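Local coordinates for adenosine kinase (Sinorhizobium meliloti, PDB 3UBO), which probably transfers a phosphate group from ATP to adenosine, as a member of the pfkB family of sugar and nucleoside kinases, at residues L243-L248 and S253-G258. Sequence-based numbering, arbitrary orientation.
Sequences LAAVTL and SVVVRG. With ADP (adenosine-5'-diphosphate), chain D.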
loop_
_atom_site.group_PDB
_atom_site.type_symbol
_atom_site.label_atom_id
_atom_site.label_comp_id
_atom_site.label_asym_id
_atom_site.label_seq_id
_atom_site.Cartn_x
_atom_site.Cartn_y
_atom_site.Cartn_z
ATOM N N LEU A 243 -28.905 7.341 -20.546
ATOM C CA LEU A 243 -28.277 6.067 -20.211
ATOM C C LEU A 243 -27.977 6.036 -18.691
ATOM O O LEU A 243 -27.544 7.044 -18.093
ATOM C CB LEU A 243 -26.981 5.924 -21.035
ATOM C CG LEU A 243 -26.304 4.561 -20.962
ATOM C CD1 LEU A 243 -27.394 3.504 -21.035
ATOM C CD2 LEU A 243 -25.215 4.382 -22.046
ATOM N N ALA A 244 -28.206 4.883 -18.074
ATOM C CA ALA A 244 -27.995 4.716 -16.639
ATOM C C ALA A 244 -27.672 3.236 -16.176
ATOM O O ALA A 244 -28.546 2.368 -16.103
ATOM C CB ALA A 244 -29.186 5.272 -15.899
ATOM N N ALA A 245 -26.401 2.994 -15.856
ATOM C CA ALA A 245 -25.916 1.735 -15.298
ATOM C C ALA A 245 -26.066 1.618 -13.749
ATOM O O ALA A 245 -25.689 2.541 -13.015
ATOM C CB ALA A 245 -24.457 1.532 -15.724
ATOM N N VAL A 246 -26.601 0.485 -13.269
ATOM C CA VAL A 246 -26.788 0.279 -11.837
ATOM C C VAL A 246 -26.104 -0.987 -11.289
ATOM O O VAL A 246 -26.491 -2.110 -11.628
ATOM C CB VAL A 246 -28.276 0.287 -11.501
ATOM C CG1 VAL A 246 -28.514 -0.163 -10.081
ATOM C CG2 VAL A 246 -28.801 1.666 -11.723
ATOM N N THR A 247 -25.097 -0.828 -10.424
ATOM C CA THR A 247 -24.420 -1.997 -9.847
ATOM C C THR A 247 -25.263 -2.732 -8.792
ATOM O O THR A 247 -25.911 -2.143 -7.945
ATOM C CB THR A 247 -22.983 -1.655 -9.347
ATOM O OG1 THR A 247 -23.047 -0.617 -8.359
ATOM C CG2 THR A 247 -22.056 -1.225 -10.496
ATOM N N LEU A 248 -25.245 -4.058 -8.883
ATOM C CA LEU A 248 -26.018 -4.961 -7.999
ATOM C C LEU A 248 -25.108 -5.895 -7.196
ATOM O O LEU A 248 -25.428 -7.062 -6.993
ATOM C CB LEU A 248 -26.975 -5.820 -8.821
ATOM C CG LEU A 248 -28.037 -5.145 -9.703
ATOM C CD1 LEU A 248 -28.612 -6.131 -10.769
ATOM C CD2 LEU A 248 -29.129 -4.455 -8.842
ATOM N N SER A 253 -24.918 -6.431 -12.815
ATOM C CA SER A 253 -25.417 -5.081 -13.202
ATOM C C SER A 253 -26.784 -5.086 -13.907
ATOM O O SER A 253 -27.189 -6.098 -14.461
ATOM C CB SER A 253 -24.394 -4.345 -14.098
ATOM O OG SER A 253 -24.631 -4.627 -15.478
ATOM N N VAL A 254 -27.487 -3.950 -13.894
ATOM C CA VAL A 254 -28.651 -3.757 -14.763
ATOM C C VAL A 254 -28.656 -2.382 -15.417
ATOM O O VAL A 254 -29.095 -1.403 -14.806
ATOM C CB VAL A 254 -29.998 -3.965 -14.035
ATOM C CG1 VAL A 254 -30.075 -3.141 -12.782
ATOM C CG2 VAL A 254 -31.152 -3.671 -14.985
ATOM N N VAL A 255 -28.169 -2.289 -16.654
ATOM C CA VAL A 255 -28.219 -1.033 -17.399
ATOM C C VAL A 255 -29.627 -0.685 -17.931
ATOM O O VAL A 255 -30.395 -1.521 -18.260
ATOM C CB VAL A 255 -27.161 -1.031 -18.502
ATOM C CG1 VAL A 255 -27.110 0.330 -19.243
ATOM C CG2 VAL A 255 -25.810 -1.320 -17.899
ATOM N N VAL A 256 -29.967 0.586 -17.990
ATOM C CA VAL A 256 -31.330 1.012 -18.320
ATOM C C VAL A 256 -31.321 2.138 -19.402
ATOM O O VAL A 256 -30.532 3.094 -19.301
ATOM C CB VAL A 256 -32.084 1.421 -17.018
ATOM C CG1 VAL A 256 -33.079 2.484 -17.282
ATOM C CG2 VAL A 256 -32.733 0.195 -16.376
ATOM N N ARG A 257 -32.151 1.946 -20.455
ATOM C CA ARG A 257 -32.342 2.851 -21.630
ATOM C C ARG A 257 -33.795 2.753 -22.108
ATOM O O ARG A 257 -34.168 1.785 -22.818
ATOM C CB ARG A 257 -31.406 2.479 -22.773
ATOM C CG ARG A 257 -31.278 3.562 -23.747
ATOM C CD ARG A 257 -29.893 3.593 -24.331
ATOM N NE ARG A 257 -29.612 2.405 -25.145
ATOM C CZ ARG A 257 -28.503 2.251 -25.891
ATOM N NH1 ARG A 257 -27.554 3.212 -25.915
ATOM N NH2 ARG A 257 -28.345 1.134 -26.610
ATOM N N GLY A 258 -34.604 3.731 -21.688
ATOM C CA GLY A 258 -36.056 3.650 -21.762
ATOM C C GLY A 258 -36.688 2.433 -21.083
ATOM O O GLY A 258 -36.862 2.411 -19.849
HETATM P PB ADP D . -20.677 -0.346 -4.669
HETATM O O1B ADP D . -21.222 0.204 -3.202
HETATM O O2B ADP D . -20.734 0.736 -5.950
HETATM O O3B ADP D . -19.284 -0.855 -4.559
HETATM P PA ADP D . -22.063 -2.937 -5.640
HETATM O O1A ADP D . -22.709 -3.839 -4.422
HETATM O O2A ADP D . -23.060 -2.752 -6.694
HETATM O O3A ADP D . -21.855 -1.532 -4.727
HETATM O "O5'" ADP D . -20.691 -3.570 -6.374
HETATM C "C5'" ADP D . -20.109 -2.896 -7.483
HETATM C "C4'" ADP D . -19.567 -3.885 -8.567
HETATM O "O4'" ADP D . -18.363 -4.722 -8.224
HETATM C "C3'" ADP D . -20.578 -5.028 -9.112
HETATM O "O3'" ADP D . -21.672 -4.672 -9.937
HETATM C "C2'" ADP D . -19.697 -6.223 -9.453
HETATM O "O2'" ADP D . -19.188 -6.411 -10.781
HETATM C "C1'" ADP D . -18.709 -6.114 -8.326
HETATM N N9 ADP D . -19.162 -6.747 -7.049
HETATM C C8 ADP D . -19.669 -6.142 -5.919
HETATM N N7 ADP D . -19.974 -7.156 -4.917
HETATM C C5 ADP D . -19.657 -8.425 -5.482
HETATM C C6 ADP D . -19.729 -9.797 -4.943
HETATM N N6 ADP D . -20.180 -10.021 -3.556
HETATM N N1 ADP D . -19.318 -10.840 -5.714
HETATM C C2 ADP D . -18.818 -10.630 -7.011
HETATM N N3 ADP D . -18.755 -9.298 -7.562
HETATM C C4 ADP D . -19.156 -8.216 -6.782
#
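L243 sends CD1 over to V255, where it meets CG1 at 3.7 Å, the two side chains crossing obliquely. With CG anti to its backbone N (chi1 -171°), L243 also lays CD1 beside R257 CD. The other branch of V255, CG2, rests on A245 CB at 3.8 Å. Y290 and F286 of helix 278-290 cover this face of L243, A245 and V255. V254 packs with V246 and L248: its CG1 lies 3.9 Å from L248 CD1 and 4.1 Å from V246 CB. F230 of helix 230-240 touches V246, and L237 touches A244.

Between the faces the backbones run antiparallel. A244 and V256 form a hydrogen-bonded pair, A244 N to V256 O at 3.2 Å and V256 N to A244 O at 3.0 Å, the latter donor standing above the carbonyl plane. V254 N reaches V246 O at 3.1 Å, nearly straight (164°); the return bond is weak. This beta hairpin adds 253-257 beyond 246-247, the last strand of the parallel sheet.

T247 points away from 253-258, its hydroxyl lying within reach of both A216 O and the ADP alpha-phosphate, weak partners both. A valine here would probably leave the A216 carbonyl without this weak partner and take one hydroxyl from the phosphate end of the ADP pocket. Across the contact the side chains meet through apolar carbons, and the polar bonding between the strands comes from the backbone.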